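Local coordinates for protein regulator of nonsense transcripts 2 (Homo sapiens, PDB 4CEK) that takes part in nonsense-mediated mRNA decay as the factor UPF2, which carries three MIF4G domains, of which this is the second, at residues 91-94 against 95-99; 112-115 against 116-119; 122-125 against 126-130; 173-176 against 177-181; 236-239 against 240-244. One frame throughout, in Å; residues are numbered along the deposited sequence.

Contact 1: residues 91-94 against 95-99; sequences EDLT and KKLLD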
# COMPACT_ATOMS: atom_id res chain seq x y z
N GLU A 91 10.02 -9.78 -2.37
CA GLU A 91 9.54 -9.83 -3.75
C GLU A 91 10.22 -10.88 -4.61
O GLU A 91 9.58 -11.45 -5.48
CB GLU A 91 9.69 -8.46 -4.43
CG GLU A 91 8.69 -7.44 -3.91
CD GLU A 91 9.12 -6.01 -4.14
OE1 GLU A 91 9.58 -5.67 -5.26
OE2 GLU A 91 8.99 -5.23 -3.18
N ASP A 92 11.51 -11.12 -4.39
CA ASP A 92 12.21 -12.17 -5.11
C ASP A 92 11.64 -13.56 -4.77
O ASP A 92 11.34 -14.35 -5.66
CB ASP A 92 13.72 -12.16 -4.80
CG ASP A 92 14.50 -13.22 -5.62
OD1 ASP A 92 14.79 -12.98 -6.82
OD2 ASP A 92 14.79 -14.29 -5.06
N LEU A 93 11.54 -13.83 -3.47
CA LEU A 93 10.94 -15.05 -2.96
C LEU A 93 9.50 -15.23 -3.46
O LEU A 93 9.15 -16.29 -3.96
CB LEU A 93 10.97 -15.04 -1.43
CG LEU A 93 10.27 -16.17 -0.68
CD1 LEU A 93 10.63 -17.55 -1.23
CD2 LEU A 93 10.62 -16.04 0.80
N THR A 94 8.68 -14.18 -3.34
CA THR A 94 7.32 -14.22 -3.89
C THR A 94 7.29 -14.50 -5.41
O THR A 94 6.45 -15.28 -5.87
CB THR A 94 6.54 -12.93 -3.57
OG1 THR A 94 6.53 -12.74 -2.16
CG2 THR A 94 5.08 -13.02 -4.09
N LYS A 95 8.19 -13.87 -6.16
CA LYS A 95 8.24 -14.02 -7.63
C LYS A 95 8.57 -15.46 -8.03
O LYS A 95 8.03 -15.98 -9.03
CB LYS A 95 9.26 -13.07 -8.26
CG LYS A 95 9.26 -13.10 -9.78
CD LYS A 95 10.21 -12.07 -10.37
CE LYS A 95 10.18 -12.11 -11.90
NZ LYS A 95 11.15 -11.16 -12.53
N LYS A 96 9.46 -16.11 -7.27
CA LYS A 96 9.84 -17.50 -7.54
C LYS A 96 8.71 -18.48 -7.20
O LYS A 96 8.57 -19.50 -7.87
CB LYS A 96 11.15 -17.85 -6.82
CG LYS A 96 12.38 -17.56 -7.68
CD LYS A 96 13.49 -16.82 -6.97
CE LYS A 96 14.59 -16.42 -7.94
NZ LYS A 96 14.09 -15.57 -9.07
N LEU A 97 7.92 -18.17 -6.17
CA LEU A 97 6.74 -18.98 -5.85
C LEU A 97 5.73 -18.92 -7.01
O LEU A 97 5.18 -19.95 -7.40
CB LEU A 97 6.10 -18.56 -4.51
CG LEU A 97 6.96 -18.76 -3.23
CD1 LEU A 97 6.27 -18.32 -1.94
CD2 LEU A 97 7.40 -20.22 -3.12
N LEU A 98 5.51 -17.73 -7.57
CA LEU A 98 4.63 -17.55 -8.74
C LEU A 98 5.12 -18.35 -9.94
O LEU A 98 4.33 -19.04 -10.58
CB LEU A 98 4.53 -16.07 -9.15
CG LEU A 98 3.41 -15.17 -8.65
CD1 LEU A 98 3.46 -13.84 -9.40
CD2 LEU A 98 2.04 -15.79 -8.83
N ASP A 99 6.41 -18.24 -10.25
CA ASP A 99 7.00 -18.88 -11.43
C ASP A 99 6.93 -20.42 -11.41
O ASP A 99 6.73 -21.04 -12.46
CB ASP A 99 8.45 -18.41 -11.63
CG ASP A 99 8.55 -16.96 -12.13
OD1 ASP A 99 7.50 -16.29 -12.31
OD2 ASP A 99 9.69 -16.49 -12.36
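Thr94 and Lys95 adjoin in the middle of helix 89-99, and each reaches across the junction through its backbone and the first atoms of its side chain. The Thr94 carbonyl accepts the amide of Leu98, Leu98 N lying 3.1 Å from Thr94 O with a fairly straight N-H...O angle of 162°. The Thr94 methyl CG2 is anti to its backbone nitrogen, which leaves the hydroxyl OG1 to turn back and bond to the carbonyl of Ala90, one turn earlier, so this polar atom is satisfied although the residue is buried. Lys95 meets the preceding turn with CB, 3.2 Å from Glu91 O, while Lys95 N bonds to the same Glu91 O at 2.9 Å; beyond CG the chain runs out fully extended into the exposed layer. The helix is part of the all-helical structure of this MIF4G fragment, and the Thr94 side chain faces Arg156 and Ile160, on and just after helix 148-159. Asp92 works on the more exposed side. Its carboxylate lies across the Lys96 chain, with Asp92 OD2 3.4 Å from Lys96 CD. Lys96 bends at chi2 (133°) and again at chi4 (57°), which brings NZ round to a weak salt bridge, 3.5 Å from Asp92 OD1. Below this pair Lys96 N bonds to Asp92 O at 3.0 Å, an ordinary helical step.

Contact 2: residues 112-115 against 116-119; sequences SHLK and LIVD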
# COMPACT_ATOMS: atom_id res chain seq x y z
N SER A 112 -6.27 -25.84 -17.03
CA SER A 112 -5.21 -25.35 -17.91
C SER A 112 -5.70 -24.19 -18.79
O SER A 112 -4.91 -23.36 -19.21
CB SER A 112 -4.65 -26.46 -18.79
OG SER A 112 -5.57 -26.81 -19.80
N HIS A 113 -7.00 -24.12 -19.07
CA HIS A 113 -7.56 -23.00 -19.82
C HIS A 113 -7.73 -21.84 -18.89
O HIS A 113 -7.36 -20.73 -19.21
CB HIS A 113 -8.89 -23.37 -20.51
CG HIS A 113 -9.60 -22.20 -21.20
ND1 HIS A 113 -10.74 -21.65 -20.71
CD2 HIS A 113 -9.32 -21.52 -22.40
CE1 HIS A 113 -11.15 -20.66 -21.54
NE2 HIS A 113 -10.29 -20.58 -22.56
N LEU A 114 -8.29 -22.11 -17.71
CA LEU A 114 -8.46 -21.11 -16.64
C LEU A 114 -7.13 -20.52 -16.18
O LEU A 114 -7.01 -19.32 -16.05
CB LEU A 114 -9.18 -21.72 -15.44
CG LEU A 114 -9.41 -20.78 -14.26
CD1 LEU A 114 -10.52 -19.79 -14.59
CD2 LEU A 114 -9.71 -21.61 -13.01
N LYS A 115 -6.14 -21.36 -15.94
CA LYS A 115 -4.78 -20.86 -15.67
C LYS A 115 -4.34 -19.88 -16.78
O LYS A 115 -3.83 -18.79 -16.51
CB LYS A 115 -3.78 -22.03 -15.55
CG LYS A 115 -2.39 -21.61 -15.09
CD LYS A 115 -1.26 -22.39 -15.75
CE LYS A 115 0.07 -22.06 -15.07
NZ LYS A 115 1.28 -22.54 -15.79
N LEU A 116 -4.56 -20.27 -18.04
CA LEU A 116 -4.14 -19.45 -19.17
C LEU A 116 -4.77 -18.07 -19.10
O LEU A 116 -4.08 -17.08 -19.27
CB LEU A 116 -4.42 -20.14 -20.52
CG LEU A 116 -3.86 -19.47 -21.79
CD1 LEU A 116 -2.45 -18.94 -21.56
CD2 LEU A 116 -3.86 -20.41 -23.00
N ILE A 117 -6.07 -17.99 -18.81
CA ILE A 117 -6.73 -16.70 -18.80
C ILE A 117 -6.33 -15.87 -17.57
O ILE A 117 -6.27 -14.64 -17.65
CB ILE A 117 -8.26 -16.79 -18.96
CG1 ILE A 117 -8.98 -16.95 -17.63
CG2 ILE A 117 -8.66 -17.93 -19.89
CD1 ILE A 117 -10.08 -15.92 -17.48
N VAL A 118 -6.04 -16.53 -16.45
CA VAL A 118 -5.53 -15.84 -15.27
C VAL A 118 -4.11 -15.27 -15.48
O VAL A 118 -3.81 -14.17 -15.04
CB VAL A 118 -5.51 -16.75 -14.02
CG1 VAL A 118 -5.00 -15.97 -12.84
CG2 VAL A 118 -6.91 -17.28 -13.73
N ASP A 119 -3.25 -16.02 -16.13
CA ASP A 119 -1.91 -15.54 -16.40
C ASP A 119 -1.98 -14.36 -17.37
O ASP A 119 -1.16 -13.45 -17.29
CB ASP A 119 -1.02 -16.67 -16.96
CG ASP A 119 -0.69 -17.74 -15.90
OD1 ASP A 119 -1.21 -17.69 -14.74
OD2 ASP A 119 0.11 -18.64 -16.24
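Ile117 lays its methyl CG2 over one face of the His113 imidazole, 4.1 Å from the ring centroid and offset toward the rim, a CH-pi contact across one helical turn. The ring reaches this place with its CG anti to the backbone N (chi1 174°). In Ile117 the branch CG1 sits between the backbone N and the carbonyl carbon, which leaves CG2 beside the N and pointing back at the histidine. Two residues along, Lys115 and Asp119 meet without a salt bridge: Asp119 OD2 is 3.6 Å from Lys115 CE, whereas Lys115 NZ stands 4.1 Å from the same OD2, so the attraction is probably electrostatic at longer range. Placing an alanine at Asp119 would probably leave the lysine ammonium without this neighbouring opposite charge and its chain freer to turn. Underneath run the helical bonds, from a weak one at Leu116 N to Ser112 O to a straighter one between Asp119 N and Lys115 O at 2.9 Å. Leu114 completes the contact, its CG 4.3 Å from Val118 CG2. These two side chains rest on Asn150 of helix 148-159, Asp119 touches Lys153 of that helix, and Ile117 and Val118 meet Met145 in the loop before it.

Contact 3: residues 122-125 against 126-130; sequences LQQL and PNCVN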
# COMPACT_ATOMS: atom_id res chain seq x y z
N LEU A 122 -3.34 -11.36 -15.02
CA LEU A 122 -2.29 -10.81 -14.16
C LEU A 122 -1.31 -10.00 -14.99
O LEU A 122 -0.94 -8.90 -14.61
CB LEU A 122 -1.53 -11.90 -13.40
CG LEU A 122 -2.35 -12.81 -12.47
CD1 LEU A 122 -1.42 -13.81 -11.76
CD2 LEU A 122 -3.19 -12.04 -11.47
N GLN A 123 -0.91 -10.52 -16.15
CA GLN A 123 0.05 -9.81 -16.99
C GLN A 123 -0.49 -8.49 -17.58
O GLN A 123 0.27 -7.67 -18.08
CB GLN A 123 0.62 -10.73 -18.08
CG GLN A 123 1.60 -11.77 -17.50
CD GLN A 123 2.05 -12.84 -18.51
OE1 GLN A 123 1.24 -13.62 -19.02
NE2 GLN A 123 3.37 -12.90 -18.75
N GLN A 124 -1.80 -8.27 -17.45
CA GLN A 124 -2.48 -7.05 -17.96
C GLN A 124 -2.71 -5.98 -16.86
O GLN A 124 -2.92 -4.80 -17.16
CB GLN A 124 -3.80 -7.48 -18.65
CG GLN A 124 -5.01 -6.55 -18.54
CD GLN A 124 -5.84 -6.70 -17.24
OE1 GLN A 124 -6.77 -5.93 -17.01
NE2 GLN A 124 -5.51 -7.70 -16.40
N LEU A 125 -2.67 -6.40 -15.59
CA LEU A 125 -2.85 -5.52 -14.45
C LEU A 125 -2.02 -4.23 -14.52
O LEU A 125 -2.57 -3.16 -14.25
CB LEU A 125 -2.55 -6.26 -13.13
CG LEU A 125 -3.78 -6.93 -12.50
CD1 LEU A 125 -3.41 -7.64 -11.20
CD2 LEU A 125 -4.88 -5.90 -12.33
N PRO A 126 -0.73 -4.34 -14.89
CA PRO A 126 0.13 -3.17 -15.00
C PRO A 126 -0.33 -2.15 -16.02
O PRO A 126 0.23 -1.03 -16.06
CB PRO A 126 1.48 -3.74 -15.43
CG PRO A 126 1.44 -5.18 -15.03
CD PRO A 126 0.01 -5.58 -15.16
N ASN A 127 -1.31 -2.52 -16.85
CA ASN A 127 -1.90 -1.57 -17.81
C ASN A 127 -3.15 -0.91 -17.32
O ASN A 127 -3.66 -0.04 -17.99
CB ASN A 127 -2.22 -2.26 -19.15
CG ASN A 127 -0.99 -2.84 -19.82
OD1 ASN A 127 0.14 -2.53 -19.45
ND2 ASN A 127 -1.20 -3.68 -20.80
N CYS A 128 -3.67 -1.31 -16.15
CA CYS A 128 -4.93 -0.74 -15.65
C CYS A 128 -4.64 0.56 -14.92
O CYS A 128 -4.78 0.66 -13.72
CB CYS A 128 -5.68 -1.73 -14.76
SG CYS A 128 -6.21 -3.24 -15.65
N VAL A 129 -4.25 1.56 -15.70
CA VAL A 129 -3.84 2.86 -15.16
C VAL A 129 -4.97 3.92 -15.04
O VAL A 129 -4.68 5.09 -14.89
CB VAL A 129 -2.62 3.42 -15.95
CG1 VAL A 129 -1.42 2.53 -15.77
CG2 VAL A 129 -2.93 3.55 -17.44
N ASN A 130 -6.25 3.54 -15.05
CA ASN A 130 -7.31 4.49 -14.58
C ASN A 130 -8.44 3.82 -13.81
O ASN A 130 -8.50 2.60 -13.73
CB ASN A 130 -7.88 5.38 -15.71
CG ASN A 130 -8.70 4.60 -16.77
OD1 ASN A 130 -8.88 3.38 -16.72
ND2 ASN A 130 -9.21 5.34 -17.73
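Gln124 swings its amide forward to Cys128, its OE1 3.1 Å from Cys128 SG. A bend at chi2 (-84°) brings the amide round, and its other end, NE2, bonds to the carbonyl of Phe121. The sulfur, anti to its own carbonyl carbon, also has Leu125 near it, with Leu125 CD2 4.5 Å from Cys128 SG. Leu125 turns away from the loop as a whole and packs on Leu154 and Leu158 of helix 148-159, yet its CB lies 3.3 Å from CD of the Pro126 ring. The ring turns its CD toward the preceding backbone, Pro126 CD lying 3.5 Å from Leu122 O. Around the proline the chain winds as a 3-10 turn: Asn127 N bonds to Gln124 O at 2.8 Å and Cys128 N to Leu125 O at 2.9 Å, each donor standing well above the plane of its carbonyl. Cys128 then centres an inverse gamma turn, leading to Asn130, the N-cap of helix 131-144, whose OD1 bonds to Leu133 N. Proline has no N-H for Leu122 O, which takes the amide of Leu125 instead, with Pro126 CD beside it, so i to i-3 bonds, at Leu125, Asn127 and Cys128, carry the chain toward the loop.

Contact 4: residues 173-176 against 177-181; sequences ARLV and ATLHP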
# COMPACT_ATOMS: atom_id res chain seq x y z
N ALA A 173 -4.48 -0.68 -4.86
CA ALA A 173 -5.25 -0.57 -3.64
C ALA A 173 -6.76 -0.54 -3.90
O ALA A 173 -7.54 -1.06 -3.10
CB ALA A 173 -4.83 0.65 -2.83
N ARG A 174 -7.19 0.14 -4.96
CA ARG A 174 -8.63 0.20 -5.28
C ARG A 174 -9.20 -1.20 -5.58
O ARG A 174 -10.25 -1.57 -5.08
CB ARG A 174 -8.92 1.14 -6.46
CG ARG A 174 -10.35 1.69 -6.44
CD ARG A 174 -10.61 2.64 -7.59
NE ARG A 174 -12.00 2.60 -8.07
CZ ARG A 174 -13.02 3.31 -7.61
NH1 ARG A 174 -12.87 4.18 -6.62
NH2 ARG A 174 -14.23 3.17 -8.14
N LEU A 175 -8.47 -1.96 -6.39
CA LEU A 175 -8.80 -3.36 -6.70
C LEU A 175 -9.06 -4.12 -5.40
O LEU A 175 -10.15 -4.64 -5.20
CB LEU A 175 -7.65 -4.03 -7.47
CG LEU A 175 -7.93 -5.42 -8.08
CD1 LEU A 175 -9.17 -5.39 -8.98
CD2 LEU A 175 -6.71 -5.85 -8.86
N VAL A 176 -8.05 -4.11 -4.51
CA VAL A 176 -8.12 -4.86 -3.27
C VAL A 176 -9.34 -4.45 -2.46
O VAL A 176 -10.07 -5.31 -1.98
CB VAL A 176 -6.83 -4.71 -2.45
CG1 VAL A 176 -7.05 -5.23 -1.03
CG2 VAL A 176 -5.67 -5.42 -3.14
N ALA A 177 -9.59 -3.16 -2.34
CA ALA A 177 -10.70 -2.69 -1.51
C ALA A 177 -12.05 -2.99 -2.17
O ALA A 177 -13.08 -3.10 -1.50
CB ALA A 177 -10.56 -1.21 -1.24
N THR A 178 -12.04 -3.06 -3.49
CA THR A 178 -13.26 -3.33 -4.24
C THR A 178 -13.65 -4.83 -4.15
O THR A 178 -14.82 -5.18 -4.07
CB THR A 178 -13.11 -2.91 -5.72
OG1 THR A 178 -12.86 -1.50 -5.79
CG2 THR A 178 -14.35 -3.23 -6.49
N LEU A 179 -12.65 -5.70 -4.13
CA LEU A 179 -12.84 -7.11 -3.93
C LEU A 179 -13.19 -7.51 -2.50
O LEU A 179 -13.86 -8.51 -2.27
CB LEU A 179 -11.57 -7.86 -4.38
CG LEU A 179 -11.31 -7.76 -5.89
CD1 LEU A 179 -10.02 -8.48 -6.29
CD2 LEU A 179 -12.50 -8.33 -6.64
N HIS A 180 -12.78 -6.71 -1.53
CA HIS A 180 -12.80 -7.13 -0.12
C HIS A 180 -14.15 -7.56 0.42
O HIS A 180 -14.23 -8.53 1.18
CB HIS A 180 -12.24 -6.01 0.75
CG HIS A 180 -12.32 -6.26 2.23
ND1 HIS A 180 -11.55 -7.17 2.86
CD2 HIS A 180 -13.13 -5.69 3.20
CE1 HIS A 180 -11.83 -7.16 4.17
NE2 HIS A 180 -12.80 -6.26 4.38
N PRO A 181 -15.23 -6.86 0.04
CA PRO A 181 -16.53 -7.24 0.58
C PRO A 181 -17.05 -8.62 0.14
O PRO A 181 -18.00 -9.12 0.75
CB PRO A 181 -17.45 -6.11 0.07
CG PRO A 181 -16.53 -4.94 -0.10
CD PRO A 181 -15.32 -5.59 -0.71
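Hydrogen bonding centres on the carbonyl of Arg174, which two donors of Thr178 grip together. Thr178 OG1 donates a hydrogen bond to Arg174 O at 2.7 Å from above the carbonyl plane, while Thr178 N reaches the same Arg174 O at 2.8 Å with less tilt. With OG1 anti to its own carbonyl carbon (chi1 -61°), the hydroxyl is turned back along the helix to meet that oxygen. A valine in place of Thr178 would lose the hydroxyl and is likely to leave Arg174 O with the amide as its one strong donor here, in a buried spot. Other backbone bonds follow the helix, Leu179 N to Leu175 O at 2.9 Å among them, until His180 N makes a weak one to Val176 O. Apolar packing comes from Leu175 and Leu179, which lie side by side and point the same way, Leu175 CG 4.1 Å from Leu179 CD1. Charge enters through the guanidinium of Arg174, which forms a salt bridge with Asp135 and bonds to the carbonyls of Asn16, Phe17 and Asn20. Val176 meets Leu190 of helix 185-203 and Leu175 meets Ala138 of helix 131-144, the arrangement of a helix enclosed by its neighbours in the HEAT-like helical stack of MIF4G domains.

Contact 5: residues 236-239 against 240-244; sequences HCLK and MLLSD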
# COMPACT_ATOMS: atom_id res chain seq x y z
N HIS A 236 0.69 2.69 14.18
CA HIS A 236 1.74 1.88 14.78
C HIS A 236 2.99 1.85 13.92
O HIS A 236 4.12 1.91 14.42
CB HIS A 236 1.28 0.49 15.09
CG HIS A 236 2.40 -0.38 15.55
ND1 HIS A 236 3.06 -1.22 14.72
CD2 HIS A 236 3.06 -0.42 16.79
CE1 HIS A 236 4.05 -1.82 15.42
NE2 HIS A 236 4.05 -1.32 16.68
N CYS A 237 2.81 1.77 12.61
CA CYS A 237 3.91 1.89 11.70
C CYS A 237 4.70 3.16 11.94
O CYS A 237 5.91 3.13 12.03
CB CYS A 237 3.40 1.87 10.25
SG CYS A 237 2.88 0.23 9.72
N LEU A 238 4.00 4.26 12.06
CA LEU A 238 4.64 5.54 12.24
C LEU A 238 5.36 5.62 13.58
O LEU A 238 6.52 6.03 13.64
CB LEU A 238 3.57 6.62 12.14
CG LEU A 238 3.96 8.07 12.24
CD1 LEU A 238 5.18 8.36 11.37
CD2 LEU A 238 2.71 8.85 11.85
N LYS A 239 4.69 5.20 14.64
CA LYS A 239 5.32 5.10 15.96
C LYS A 239 6.58 4.26 15.97
O LYS A 239 7.54 4.64 16.61
CB LYS A 239 4.32 4.57 16.96
CG LYS A 239 4.87 4.28 18.34
CD LYS A 239 3.69 3.93 19.25
CE LYS A 239 3.99 2.78 20.22
NZ LYS A 239 2.73 2.29 20.85
N MET A 240 6.61 3.13 15.25
CA MET A 240 7.84 2.32 15.18
C MET A 240 9.01 3.06 14.55
O MET A 240 10.17 2.87 14.93
CB MET A 240 7.63 1.01 14.41
CG MET A 240 6.85 -0.03 15.19
SD MET A 240 7.35 -0.21 16.93
CE MET A 240 8.99 -0.95 16.71
N LEU A 241 8.71 3.83 13.52
CA LEU A 241 9.73 4.59 12.83
C LEU A 241 10.23 5.74 13.76
O LEU A 241 11.38 6.06 13.72
CB LEU A 241 9.16 5.13 11.52
CG LEU A 241 8.86 4.14 10.39
CD1 LEU A 241 8.19 4.84 9.24
CD2 LEU A 241 10.13 3.43 9.88
N LEU A 242 9.37 6.35 14.58
CA LEU A 242 9.81 7.40 15.47
C LEU A 242 10.63 6.91 16.69
O LEU A 242 11.19 7.72 17.40
CB LEU A 242 8.65 8.24 15.99
CG LEU A 242 7.82 9.00 14.96
CD1 LEU A 242 7.12 10.17 15.63
CD2 LEU A 242 8.64 9.49 13.79
N SER A 243 10.71 5.61 16.93
CA SER A 243 11.42 5.10 18.10
C SER A 243 12.91 5.03 17.85
O SER A 243 13.70 5.23 18.76
CB SER A 243 10.89 3.73 18.50
OG SER A 243 9.53 3.82 18.90
N ASP A 244 13.29 4.70 16.62
CA ASP A 244 14.68 4.77 16.21
C ASP A 244 14.72 5.70 14.99
O ASP A 244 14.74 5.27 13.83
CB ASP A 244 15.24 3.37 15.90
CG ASP A 244 16.67 3.41 15.33
OD1 ASP A 244 17.48 4.26 15.76
OD2 ASP A 244 16.96 2.58 14.43
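Met240 leans back along its helix against the imidazole of His236, one turn before it. CB starts over the backbone, 3.6 Å from His236 O. CG, placed beside the backbone N by chi1 of -74°, goes straight to the ring and comes within 3.3 Å of His236 CE1, the tightest side-chain approach of the pair. A bend at chi2 (-44°) carries SD along the same side of the imidazole to 3.5 Å from His236 NE2. Measured to the ring centroid the sulfur is 4.2 Å away and oblique, 49° off the normal, a sulfur-aromatic contact. A further bend at chi3 leads CE off from the ring. The two side chains lie side by side and point the same way, and Met240 N, bonded to His236 O at 2.9 Å, fixes the spacing beneath them. Helix 231-243 is amphipathic, as suits a helical-stack domain of the MIF4G family: His236 is exposed, whereas Leu238, Leu241 and Leu242 turn inward. Leu241 packs on Phe198 of helix 185-203 and on Met252 and Ala253 of helix 247-266. Leu238 and Leu242 make a looser pair, Leu238 CD1 4.4 Å from Leu242 CD2, and reach Leu277 and Met281 of helix 268-287. Toward the end of the helix a side chain takes part in the bonding: the hydroxyl of Ser243 donates to the carbonyl of Lys239, OG standing 3.1 Å from Lys239 O, a little over one turn back on the exposed flank.

All five contacts lie between neighbouring turns of the chain, but their surroundings differ. Contact 4 is buried, its chemistry leucine packing, a carbonyl that accepts two hydrogen bonds and the salt bridge of Arg174 with Asp135; contacts 1 and 2 are surface pieces, where opposite charges come forward, joined in contact 2 by a histidine ring. Contacts 3 and 5 are partly buried. Contacts 2 and 3 share helix 110-124, their centres 17 Å apart. Contact 3 touches contact 4 directly, Leu125 CD2 packing 3.9 Å from Leu175 CD2. Helix 148-159 receives side chains from contacts 1 to 4. Contact 5 stands apart, about 42 Å from contact 2 between centres and on the opposite side of the chain's centre.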